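PDB 1T3B: Thiol:disulfide interchange protein DsbC from Haemophilus influenzae, which probably forms and rearranges disulfide bonds in periplasmic proteins, passing on its own redox-active disulfide, and works as a homodimer. Local coordinates for residues H88-F93 with A200-A205; M94-H99 with E137-A142; K109-N112 with T117-Y120. All blocks are in the same frame, centred on the assembly; numbering follows the deposited sequence.

In the fold
All three contacts fall in the thioredoxin-like domain and reach the paired strands 88-94 and 116-122. Contact 1 joins the first of these strands to helix 199-208, and contact 3 joins the second to helix 108-113; their centres are about 8 Å apart, and Leu-202 of contact 1 packs on Tyr-111 of contact 3. Contact 2 follows directly where strand 88-94 ends, its centre about 20 Å from that of contact 1 and 16 Å from that of contact 3. Along the chain, contact 3 is nested within contact 2, and contact 2 within contact 1. Helices thus pack along the central strands, one of which, 88-94, leads to the redox-active cysteines.

Contact 1. Residues H88-F93 with A200-A205; sequences HVVTVF and ADLLRA
The first torsions of His-88 and Leu-203 set up the closest approach. His-88 places CG opposite its carbonyl carbon and beside its backbone N (chi1 -54°), whereas Leu-203 extends CG away from its backbone N (chi1 -176°), which carries a methyl to the imidazole although the CA atoms of the pair stay 8.2 Å apart. Leu-203 CD1 lies 3.2 Å from His-88 NE2 and 3.3 Å from His-88 CD2. It sits near the ring plane, so the methyl meets the edge of the imidazole, and the two side chains cross at roughly a right angle. The methyl brings no polar group to NE2, so this is apolar contact, modelled tighter than usual and with its exact spacing uncertain.

Two residues along the strand, Val-90 also directs its CB to the helix. Its CG2 approaches CD2 of Leu-202 at 4.3 Å, a looser apolar touch. The alternation of the strand explains the spacing: His-88 and Val-90 face the helix, while Val-89 between them takes no part. Together the segments bury 143 Å².

Leu-206 of the same helix touches both His-88 and Val-90, and Ile-185 of strand 184-186 touches Val-90 and Leu-202. Helix 199-208, the C-terminal helix of the thioredoxin-like domain, thus packs on one face of the central sheet, as in the thioredoxin fold, against strand 88-94 between strands 116-122 and 184-186.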
ATOM      1  N   HIS A  88      29.198  -8.680 -16.786  1.00 90.93           N
ATOM      2  CA  HIS A  88      28.236  -8.154 -15.815  1.00 89.39           C
ATOM      3  C   HIS A  88      28.595  -6.733 -15.367  1.00 88.42           C
ATOM      4  O   HIS A  88      29.761  -6.343 -15.382  1.00 88.99           O
ATOM      5  CB  HIS A  88      28.174  -9.075 -14.603  1.00 90.36           C
ATOM      6  CG  HIS A  88      27.882 -10.501 -14.949  1.00 91.20           C
ATOM      7  ND1 HIS A  88      26.742 -10.885 -15.625  1.00 90.21           N
ATOM      8  CD2 HIS A  88      28.593 -11.634 -14.732  1.00 91.04           C
ATOM      9  CE1 HIS A  88      26.766 -12.194 -15.809  1.00 90.24           C
ATOM     10  NE2 HIS A  88      27.878 -12.672 -15.277  1.00 90.66           N
ATOM     11  N   VAL A  89      27.585  -5.968 -14.970  1.00 86.34           N
ATOM     12  CA  VAL A  89      27.776  -4.586 -14.537  1.00 85.23           C
ATOM     13  C   VAL A  89      26.857  -4.308 -13.352  1.00 82.92           C
ATOM     14  O   VAL A  89      25.735  -3.833 -13.533  1.00 84.03           O
ATOM     15  CB  VAL A  89      27.412  -3.599 -15.670  1.00 85.30           C
ATOM     16  CG1 VAL A  89      27.612  -2.166 -15.219  1.00 85.56           C
ATOM     17  CG2 VAL A  89      28.253  -3.885 -16.885  1.00 86.20           C
ATOM     18  N   VAL A  90      27.328  -4.588 -12.142  1.00 80.63           N
ATOM     19  CA  VAL A  90      26.509  -4.371 -10.959  1.00 76.88           C
ATOM     20  C   VAL A  90      26.856  -3.117 -10.159  1.00 73.21           C
ATOM     21  O   VAL A  90      28.021  -2.791  -9.984  1.00 73.48           O
ATOM     22  CB  VAL A  90      26.590  -5.592 -10.036  1.00 76.18           C
ATOM     23  CG1 VAL A  90      26.322  -6.843 -10.845  1.00 76.44           C
ATOM     24  CG2 VAL A  90      27.962  -5.664  -9.366  1.00 75.64           C
ATOM     25  N   THR A  91      25.826  -2.416  -9.687  1.00 68.85           N
ATOM     26  CA  THR A  91      25.989  -1.214  -8.875  1.00 67.00           C
ATOM     27  C   THR A  91      25.843  -1.599  -7.403  1.00 65.43           C
ATOM     28  O   THR A  91      24.853  -2.207  -7.005  1.00 65.21           O
ATOM     29  CB  THR A  91      24.935  -0.166  -9.200  1.00 65.11           C
ATOM     30  OG1 THR A  91      24.946   0.114 -10.602  1.00 64.55           O
ATOM     31  CG2 THR A  91      25.235   1.112  -8.448  1.00 63.91           C
ATOM     32  N   VAL A  92      26.825  -1.220  -6.595  1.00 63.50           N
ATOM     33  CA  VAL A  92      26.846  -1.559  -5.179  1.00 60.96           C
ATOM     34  C   VAL A  92      26.704  -0.339  -4.297  1.00 61.04           C
ATOM     35  O   VAL A  92      27.386   0.658  -4.523  1.00 61.26           O
ATOM     36  CB  VAL A  92      28.176  -2.239  -4.828  1.00 57.12           C
ATOM     37  CG1 VAL A  92      28.271  -2.518  -3.358  1.00 53.71           C
ATOM     38  CG2 VAL A  92      28.322  -3.488  -5.624  1.00 54.92           C
ATOM     39  N   PHE A  93      25.812  -0.407  -3.308  1.00 61.13           N
ATOM     40  CA  PHE A  93      25.654   0.701  -2.369  1.00 62.69           C
ATOM     41  C   PHE A  93      26.601   0.371  -1.239  1.00 63.96           C
ATOM     42  O   PHE A  93      26.512  -0.672  -0.606  1.00 65.07           O
ATOM     43  CB  PHE A  93      24.220   0.828  -1.876  1.00 60.83           C
ATOM     44  CG  PHE A  93      23.291   1.428  -2.888  1.00 61.00           C
ATOM     45  CD1 PHE A  93      22.713   0.641  -3.877  1.00 61.91           C
ATOM     46  CD2 PHE A  93      23.012   2.790  -2.872  1.00 59.05           C
ATOM     47  CE1 PHE A  93      21.869   1.207  -4.835  1.00 61.77           C
ATOM     48  CE2 PHE A  93      22.177   3.360  -3.820  1.00 59.12           C
ATOM     49  CZ  PHE A  93      21.605   2.568  -4.804  1.00 59.03           C
ATOM     50  N   ALA A 200      32.557 -15.464  -6.829  1.00 83.40           N
ATOM     51  CA  ALA A 200      31.844 -16.602  -7.406  1.00 84.97           C
ATOM     52  C   ALA A 200      30.331 -16.483  -7.238  1.00 86.59           C
ATOM     53  O   ALA A 200      29.597 -16.338  -8.221  1.00 86.04           O
ATOM     54  CB  ALA A 200      32.332 -17.892  -6.770  1.00 83.50           C
ATOM     55  N   ASP A 201      29.876 -16.538  -5.988  1.00 86.22           N
ATOM     56  CA  ASP A 201      28.453 -16.449  -5.678  1.00 85.90           C
ATOM     57  C   ASP A 201      27.788 -15.286  -6.410  1.00 85.39           C
ATOM     58  O   ASP A 201      26.705 -15.446  -6.975  1.00 86.81           O
ATOM     59  CB  ASP A 201      28.251 -16.306  -4.168  1.00 85.24           C
ATOM     60  CG  ASP A 201      28.825 -17.470  -3.395  1.00 87.47           C
ATOM     61  OD1 ASP A 201      30.032 -17.753  -3.540  1.00 88.84           O
ATOM     62  OD2 ASP A 201      28.071 -18.110  -2.641  1.00 87.94           O
ATOM     63  N   LEU A 202      28.429 -14.120  -6.412  1.00 83.74           N
ATOM     64  CA  LEU A 202      27.847 -12.974  -7.092  1.00 81.69           C
ATOM     65  C   LEU A 202      27.635 -13.285  -8.573  1.00 81.24           C
ATOM     66  O   LEU A 202      26.690 -12.795  -9.187  1.00 81.56           O
ATOM     67  CB  LEU A 202      28.743 -11.741  -6.942  1.00 80.47           C
ATOM     68  CG  LEU A 202      28.301 -10.530  -7.776  1.00 79.28           C
ATOM     69  CD1 LEU A 202      26.885 -10.126  -7.415  1.00 77.07           C
ATOM     70  CD2 LEU A 202      29.242  -9.371  -7.543  1.00 79.61           C
ATOM     71  N   LEU A 203      28.513 -14.107  -9.141  1.00 81.95           N
ATOM     72  CA  LEU A 203      28.412 -14.468 -10.554  1.00 82.43           C
ATOM     73  C   LEU A 203      27.148 -15.292 -10.825  1.00 83.68           C
ATOM     74  O   LEU A 203      26.292 -14.885 -11.616  1.00 82.42           O
ATOM     75  CB  LEU A 203      29.659 -15.248 -10.987  1.00 81.09           C
ATOM     76  CG  LEU A 203      29.762 -15.621 -12.468  1.00 80.74           C
ATOM     77  CD1 LEU A 203      29.813 -14.357 -13.323  1.00 79.94           C
ATOM     78  CD2 LEU A 203      31.005 -16.483 -12.684  1.00 81.91           C
ATOM     79  N   ARG A 204      27.034 -16.446 -10.168  1.00 84.64           N
ATOM     80  CA  ARG A 204      25.861 -17.298 -10.338  1.00 86.85           C
ATOM     81  C   ARG A 204      24.592 -16.469 -10.192  1.00 87.65           C
ATOM     82  O   ARG A 204      23.809 -16.349 -11.132  1.00 87.62           O
ATOM     83  CB  ARG A 204      25.853 -18.404  -9.295  1.00 86.64           C
ATOM     84  CG  ARG A 204      26.967 -19.411  -9.451  1.00 88.66           C
ATOM     85  CD  ARG A 204      27.034 -20.271  -8.214  1.00 89.20           C
ATOM     86  NE  ARG A 204      28.339 -20.202  -7.565  1.00 90.24           N
ATOM     87  CZ  ARG A 204      28.515 -20.306  -6.249  1.00 90.47           C
ATOM     88  NH1 ARG A 204      27.464 -20.472  -5.453  1.00 89.48           N
ATOM     89  NH2 ARG A 204      29.735 -20.263  -5.726  1.00 90.55           N
ATOM     90  N   ALA A 205      24.399 -15.898  -9.010  1.00 87.79           N
ATOM     91  CA  ALA A 205      23.230 -15.074  -8.733  1.00 88.42           C
ATOM     92  C   ALA A 205      22.833 -14.219  -9.935  1.00 90.25           C
ATOM     93  O   ALA A 205      21.648 -13.990 -10.195  1.00 90.49           O
ATOM     94  CB  ALA A 205      23.509 -14.185  -7.529  1.00 87.48           C
TER

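Contact 2. Residues M94-H99 with E137-A142; sequences MDITCH and EAIWTA
Met-94 and Ile-96 belong to the lead-in to the thioredoxin-type redox site, where strand 88-94 gives way to the helix at whose start the Cys-98 to Cys-101 disulfide lies, and they meet Trp-140 and Ile-139 of helix 131-141. Met-94 starts with CG trans to the backbone N (chi1 172°), then bends at chi2 and chi3, and this bend brings its terminal methyl to the indole. CE lies in the ring plane, at the edge of the six-membered ring, 3.2 Å from Trp-140 CH2 and 3.9 Å from Trp-140 CZ3. The shorter of these is tight for two carbons, and its exact value calls for caution at 2.5 Å resolution. The second apolar pair is Ile-96 CG2 with Ile-139 CD1 at 4.3 Å, methyl against methyl.

The backbone beyond Met-94 is shaped by a type I beta turn from Asp-95, which ends at Cys-98, the N-cap of the following helix. Asp-95 adds an Asx turn: its OD1 accepts from Thr-97 N at 2.9 Å, and the N-H...acceptor angle of 171° shows a nearly straight bond. Thr-97 OG1 donates to the same OD1 at 2.8 Å, but from above the carboxylate plane. The other oxygen, OD2, takes the backbone N-H of Arg-125.

Both carboxylate oxygens of Asp-95 are thus engaged within the loop region, while the meeting with the helix is apolar throughout. This is consistent with polar bonds shaping the turn before Cys-98, while hydrophobic contact probably keeps its base against helix 131-141.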
ATOM      1  N   MET A  94      27.524   1.272  -0.980  1.00 66.17           N
ATOM      2  CA  MET A  94      28.532   0.981   0.001  1.00 69.70           C
ATOM      3  C   MET A  94      28.747   2.063   1.042  1.00 68.81           C
ATOM      4  O   MET A  94      28.402   3.219   0.829  1.00 68.65           O
ATOM      5  CB  MET A  94      29.807   0.680  -0.778  1.00 73.97           C
ATOM      6  CG  MET A  94      31.038   0.538   0.031  1.00 79.46           C
ATOM      7  SD  MET A  94      32.318   1.516  -0.752  1.00 87.32           S
ATOM      8  CE  MET A  94      31.981   3.099  -0.079  1.00 82.73           C
ATOM      9  N   ASP A  95      29.295   1.661   2.184  1.00 69.15           N
ATOM     10  CA  ASP A  95      29.588   2.571   3.282  1.00 69.68           C
ATOM     11  C   ASP A  95      31.046   2.324   3.660  1.00 68.78           C
ATOM     12  O   ASP A  95      31.518   1.195   3.611  1.00 69.35           O
ATOM     13  CB  ASP A  95      28.666   2.290   4.468  1.00 71.59           C
ATOM     14  CG  ASP A  95      28.741   3.368   5.530  1.00 75.28           C
ATOM     15  OD1 ASP A  95      29.870   3.669   5.985  1.00 77.15           O
ATOM     16  OD2 ASP A  95      27.678   3.911   5.907  1.00 74.51           O
ATOM     17  N   ILE A  96      31.758   3.371   4.048  1.00 68.18           N
ATOM     18  CA  ILE A  96      33.173   3.238   4.359  1.00 68.43           C
ATOM     19  C   ILE A  96      33.492   2.657   5.717  1.00 70.21           C
ATOM     20  O   ILE A  96      34.630   2.272   5.988  1.00 72.58           O
ATOM     21  CB  ILE A  96      33.892   4.592   4.208  1.00 67.63           C
ATOM     22  CG1 ILE A  96      33.179   5.656   5.035  1.00 67.49           C
ATOM     23  CG2 ILE A  96      33.911   4.998   2.759  1.00 63.73           C
ATOM     24  CD1 ILE A  96      33.821   6.991   4.970  1.00 66.13           C
ATOM     25  N   THR A  97      32.486   2.581   6.567  1.00 70.06           N
ATOM     26  CA  THR A  97      32.687   2.048   7.899  1.00 71.84           C
ATOM     27  C   THR A  97      32.028   0.677   8.011  1.00 72.49           C
ATOM     28  O   THR A  97      31.575   0.294   9.086  1.00 71.97           O
ATOM     29  CB  THR A  97      32.052   2.978   8.939  1.00 75.07           C
ATOM     30  OG1 THR A  97      30.650   3.133   8.644  1.00 75.12           O
ATOM     31  CG2 THR A  97      32.741   4.339   8.931  1.00 73.29           C
ATOM     32  N   CYS A  98      31.975  -0.061   6.906  1.00 71.53           N
ATOM     33  CA  CYS A  98      31.328  -1.364   6.902  1.00 71.50           C
ATOM     34  C   CYS A  98      32.277  -2.499   6.504  1.00 71.60           C
ATOM     35  O   CYS A  98      32.768  -2.553   5.378  1.00 71.28           O
ATOM     36  CB  CYS A  98      30.087  -1.289   5.993  1.00 70.78           C
ATOM     37  SG  CYS A  98      29.706  -2.705   4.917  1.00 77.53           S
ATOM     38  N   HIS A  99      32.530  -3.402   7.450  1.00 70.08           N
ATOM     39  CA  HIS A  99      33.430  -4.540   7.252  1.00 69.85           C
ATOM     40  C   HIS A  99      33.266  -5.325   5.960  1.00 69.17           C
ATOM     41  O   HIS A  99      34.256  -5.665   5.304  1.00 69.39           O
ATOM     42  CB  HIS A  99      33.321  -5.513   8.428  1.00 70.72           C
ATOM     43  CG  HIS A  99      34.139  -6.761   8.265  1.00 73.80           C
ATOM     44  ND1 HIS A  99      33.572  -8.015   8.175  1.00 73.40           N
ATOM     45  CD2 HIS A  99      35.479  -6.949   8.178  1.00 74.97           C
ATOM     46  CE1 HIS A  99      34.526  -8.921   8.040  1.00 73.14           C
ATOM     47  NE2 HIS A  99      35.691  -8.302   8.039  1.00 75.73           N
ATOM     48  N   GLU A 137      31.363  12.336   1.045  1.00 67.66           N
ATOM     49  CA  GLU A 137      31.008  13.357   0.072  1.00 68.36           C
ATOM     50  C   GLU A 137      32.327  13.766  -0.566  1.00 67.35           C
ATOM     51  O   GLU A 137      32.452  13.861  -1.784  1.00 66.14           O
ATOM     52  CB  GLU A 137      30.367  14.552   0.764  1.00 69.25           C
ATOM     53  CG  GLU A 137      29.003  14.907   0.230  1.00 74.66           C
ATOM     54  CD  GLU A 137      29.043  15.414  -1.188  1.00 77.26           C
ATOM     55  OE1 GLU A 137      29.894  16.277  -1.466  1.00 79.83           O
ATOM     56  OE2 GLU A 137      28.221  14.972  -2.019  1.00 77.61           O
ATOM     57  N   ALA A 138      33.321  13.981   0.283  1.00 66.60           N
ATOM     58  CA  ALA A 138      34.634  14.366  -0.176  1.00 67.45           C
ATOM     59  C   ALA A 138      35.127  13.329  -1.165  1.00 67.45           C
ATOM     60  O   ALA A 138      35.544  13.667  -2.269  1.00 71.63           O
ATOM     61  CB  ALA A 138      35.586  14.463   0.994  1.00 64.57           C
ATOM     62  N   ILE A 139      35.067  12.063  -0.775  1.00 64.48           N
ATOM     63  CA  ILE A 139      35.540  10.988  -1.633  1.00 61.90           C
ATOM     64  C   ILE A 139      34.839  10.893  -2.972  1.00 61.39           C
ATOM     65  O   ILE A 139      35.487  10.727  -3.993  1.00 62.03           O
ATOM     66  CB  ILE A 139      35.402   9.613  -0.944  1.00 61.47           C
ATOM     67  CG1 ILE A 139      36.283   9.555   0.295  1.00 59.96           C
ATOM     68  CG2 ILE A 139      35.798   8.513  -1.897  1.00 58.95           C
ATOM     69  CD1 ILE A 139      36.054   8.319   1.135  1.00 62.02           C
ATOM     70  N   TRP A 140      33.517  10.996  -2.965  1.00 60.62           N
ATOM     71  CA  TRP A 140      32.729  10.869  -4.183  1.00 60.27           C
ATOM     72  C   TRP A 140      32.832  12.023  -5.166  1.00 63.36           C
ATOM     73  O   TRP A 140      32.515  11.865  -6.350  1.00 62.41           O
ATOM     74  CB  TRP A 140      31.262  10.627  -3.814  1.00 55.52           C
ATOM     75  CG  TRP A 140      30.825   9.214  -4.028  1.00 52.90           C
ATOM     76  CD1 TRP A 140      30.182   8.704  -5.127  1.00 52.56           C
ATOM     77  CD2 TRP A 140      31.084   8.106  -3.166  1.00 48.38           C
ATOM     78  NE1 TRP A 140      30.038   7.344  -5.001  1.00 50.62           N
ATOM     79  CE2 TRP A 140      30.584   6.953  -3.806  1.00 48.47           C
ATOM     80  CE3 TRP A 140      31.696   7.977  -1.920  1.00 45.36           C
ATOM     81  CZ2 TRP A 140      30.680   5.688  -3.238  1.00 47.77           C
ATOM     82  CZ3 TRP A 140      31.792   6.735  -1.356  1.00 43.65           C
ATOM     83  CH2 TRP A 140      31.289   5.601  -2.013  1.00 46.62           C
ATOM     84  N   THR A 141      33.279  13.180  -4.674  1.00 64.16           N
ATOM     85  CA  THR A 141      33.420  14.387  -5.495  1.00 65.05           C
ATOM     86  C   THR A 141      34.872  14.805  -5.717  1.00 66.98           C
ATOM     87  O   THR A 141      35.140  15.821  -6.360  1.00 69.45           O
ATOM     88  CB  THR A 141      32.686  15.578  -4.859  1.00 63.24           C
ATOM     89  OG1 THR A 141      33.185  15.785  -3.535  1.00 64.01           O
ATOM     90  CG2 THR A 141      31.190  15.324  -4.806  1.00 61.86           C
ATOM     91  N   ALA A 142      35.800  14.014  -5.185  1.00 68.38           N
ATOM     92  CA  ALA A 142      37.229  14.287  -5.301  1.00 69.31           C
ATOM     93  C   ALA A 142      37.682  14.438  -6.756  1.00 70.55           C
ATOM     94  O   ALA A 142      36.858  14.366  -7.660  1.00 73.25           O
ATOM     95  CB  ALA A 142      37.998  13.175  -4.623  1.00 68.44           C
TER

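Contact 3. Residues K109-N112 with T117-Y120; sequences KEYN and TVRY
Apolar contact joins Tyr-111 to Val-118, and it runs through the root of the tyrosine side chain. Both residues point CB at the opposite segment, and CB of Tyr-111 lies 3.9 Å from CG2 of Val-118. That methyl approaches the aromatic ring beyond at an oblique angle. Val-118 splits its two branches between neighbours: with CG1 antiperiplanar to N (chi1 -180°), CG2 is left for Tyr-111, and CG1 comes over one face of the Tyr-120 ring, 3.8 Å above its plane and shifted toward the rim. Leu-108 of the same helix touches Val-118 and Tyr-120 as well, and on another side the Tyr-111 ring packs against Leu-202.

Backbone proximity is greatest between Asn-112 and Thr-117, whose CA atoms are 5.9 Å apart, as expected where the chain turns from helix to strand after only four intervening residues. The side chain of Asn-112 reaches in beside Thr-117, while Thr-117 directs its own CB away from the helix.

The hydroxyls of Tyr-111 and Thr-117 and the Arg-119 guanidinium find polar partners outside the two segments. Tyr-111 OH bonds to the backbone O of Leu-197, which fixes the far end of the ring, and Thr-117 OG1 bonds to Glu-86 OE1. Arg-119 uses NH2 for both Asn-72 OD1 and Thr-91 OG1.

Strand pairing supplies the context: Thr-117 and Arg-119 bond through their backbones to the parallel strand 88-94, whereas Val-118 bonds to Tyr-81 of strand 79-81. Helices 99-105 and 108-113 connect the parallel strands 88-94 and 116-122, so the contact closes a beta-alpha-beta crossover, a defining unit of the thioredoxin fold.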
ATOM      1  N   LYS A 109      39.549  -7.166  -7.793  1.00 73.17           N
ATOM      2  CA  LYS A 109      40.334  -7.920  -8.771  1.00 74.53           C
ATOM      3  C   LYS A 109      39.597  -9.206  -9.145  1.00 75.01           C
ATOM      4  O   LYS A 109      39.485  -9.528 -10.324  1.00 76.09           O
ATOM      5  CB  LYS A 109      41.725  -8.243  -8.216  1.00 73.12           C
ATOM      6  N   GLU A 110      39.090  -9.921  -8.137  1.00 74.81           N
ATOM      7  CA  GLU A 110      38.342 -11.154  -8.352  1.00 75.75           C
ATOM      8  C   GLU A 110      37.039 -10.878  -9.094  1.00 74.00           C
ATOM      9  O   GLU A 110      36.764 -11.510 -10.103  1.00 73.37           O
ATOM     10  CB  GLU A 110      38.032 -11.840  -7.025  1.00 77.21           C
ATOM     11  CG  GLU A 110      39.214 -12.532  -6.356  1.00 80.26           C
ATOM     12  CD  GLU A 110      40.266 -11.563  -5.855  1.00 83.34           C
ATOM     13  OE1 GLU A 110      40.874 -10.861  -6.693  1.00 84.09           O
ATOM     14  OE2 GLU A 110      40.488 -11.507  -4.621  1.00 84.49           O
ATOM     15  N   TYR A 111      36.234  -9.938  -8.607  1.00 74.04           N
ATOM     16  CA  TYR A 111      34.981  -9.628  -9.300  1.00 75.31           C
ATOM     17  C   TYR A 111      35.311  -9.207 -10.722  1.00 76.88           C
ATOM     18  O   TYR A 111      34.646  -9.613 -11.675  1.00 78.29           O
ATOM     19  CB  TYR A 111      34.202  -8.486  -8.630  1.00 71.70           C
ATOM     20  CG  TYR A 111      33.668  -8.790  -7.254  1.00 69.61           C
ATOM     21  CD1 TYR A 111      34.363  -8.386  -6.111  1.00 68.43           C
ATOM     22  CD2 TYR A 111      32.482  -9.500  -7.089  1.00 67.73           C
ATOM     23  CE1 TYR A 111      33.898  -8.683  -4.850  1.00 67.33           C
ATOM     24  CE2 TYR A 111      32.006  -9.802  -5.831  1.00 66.43           C
ATOM     25  CZ  TYR A 111      32.719  -9.395  -4.713  1.00 67.23           C
ATOM     26  OH  TYR A 111      32.278  -9.723  -3.453  1.00 66.33           O
ATOM     27  N   ASN A 112      36.346  -8.382 -10.851  1.00 78.62           N
ATOM     28  CA  ASN A 112      36.784  -7.904 -12.150  1.00 79.35           C
ATOM     29  C   ASN A 112      37.158  -9.074 -13.029  1.00 80.45           C
ATOM     30  O   ASN A 112      36.764  -9.138 -14.199  1.00 80.09           O
ATOM     31  CB  ASN A 112      37.991  -6.975 -12.009  1.00 79.56           C
ATOM     32  CG  ASN A 112      37.590  -5.521 -11.919  1.00 80.54           C
ATOM     33  OD1 ASN A 112      36.556  -5.123 -12.452  1.00 78.21           O
ATOM     34  ND2 ASN A 112      38.417  -4.713 -11.266  1.00 83.18           N
ATOM     35  N   THR A 117      31.885  -5.746 -13.591  1.00 75.21           N
ATOM     36  CA  THR A 117      32.261  -4.357 -13.362  1.00 75.05           C
ATOM     37  C   THR A 117      31.540  -3.841 -12.119  1.00 74.95           C
ATOM     38  O   THR A 117      30.307  -3.795 -12.091  1.00 77.35           O
ATOM     39  CB  THR A 117      31.840  -3.477 -14.550  1.00 75.54           C
ATOM     40  OG1 THR A 117      32.738  -3.691 -15.643  1.00 77.35           O
ATOM     41  CG2 THR A 117      31.835  -2.013 -14.163  1.00 75.10           C
ATOM     42  N   VAL A 118      32.296  -3.443 -11.100  1.00 73.42           N
ATOM     43  CA  VAL A 118      31.692  -2.939  -9.872  1.00 70.59           C
ATOM     44  C   VAL A 118      31.577  -1.415  -9.907  1.00 71.04           C
ATOM     45  O   VAL A 118      32.552  -0.719 -10.130  1.00 70.74           O
ATOM     46  CB  VAL A 118      32.509  -3.381  -8.640  1.00 69.20           C
ATOM     47  CG1 VAL A 118      31.871  -2.853  -7.374  1.00 68.47           C
ATOM     48  CG2 VAL A 118      32.586  -4.899  -8.590  1.00 69.42           C
ATOM     49  N   ARG A 119      30.372  -0.902  -9.694  1.00 70.83           N
ATOM     50  CA  ARG A 119      30.131   0.537  -9.714  1.00 70.68           C
ATOM     51  C   ARG A 119      29.569   0.979  -8.367  1.00 70.10           C
ATOM     52  O   ARG A 119      28.480   0.574  -7.985  1.00 72.59           O
ATOM     53  CB  ARG A 119      29.140   0.879 -10.829  1.00 72.43           C
ATOM     54  CG  ARG A 119      29.306   0.027 -12.081  1.00 74.05           C
ATOM     55  CD  ARG A 119      28.541   0.598 -13.267  1.00 74.83           C
ATOM     56  NE  ARG A 119      27.138   0.824 -12.948  1.00 75.97           N
ATOM     57  CZ  ARG A 119      26.236   1.292 -13.802  1.00 75.04           C
ATOM     58  NH1 ARG A 119      26.587   1.589 -15.046  1.00 74.73           N
ATOM     59  NH2 ARG A 119      24.981   1.460 -13.409  1.00 74.51           N
ATOM     60  N   TYR A 120      30.307   1.812  -7.646  1.00 69.27           N
ATOM     61  CA  TYR A 120      29.858   2.251  -6.338  1.00 68.59           C
ATOM     62  C   TYR A 120      29.045   3.525  -6.288  1.00 68.41           C
ATOM     63  O   TYR A 120      29.341   4.516  -6.952  1.00 68.65           O
ATOM     64  CB  TYR A 120      31.029   2.450  -5.370  1.00 68.36           C
ATOM     65  CG  TYR A 120      31.827   1.227  -4.998  1.00 65.78           C
ATOM     66  CD1 TYR A 120      31.246   0.137  -4.351  1.00 66.77           C
ATOM     67  CD2 TYR A 120      33.186   1.181  -5.260  1.00 65.62           C
ATOM     68  CE1 TYR A 120      32.016  -0.969  -3.974  1.00 65.30           C
ATOM     69  CE2 TYR A 120      33.951   0.090  -4.890  1.00 66.40           C
ATOM     70  CZ  TYR A 120      33.369  -0.973  -4.255  1.00 65.45           C
ATOM     71  OH  TYR A 120      34.172  -2.034  -3.933  1.00 68.00           O
TER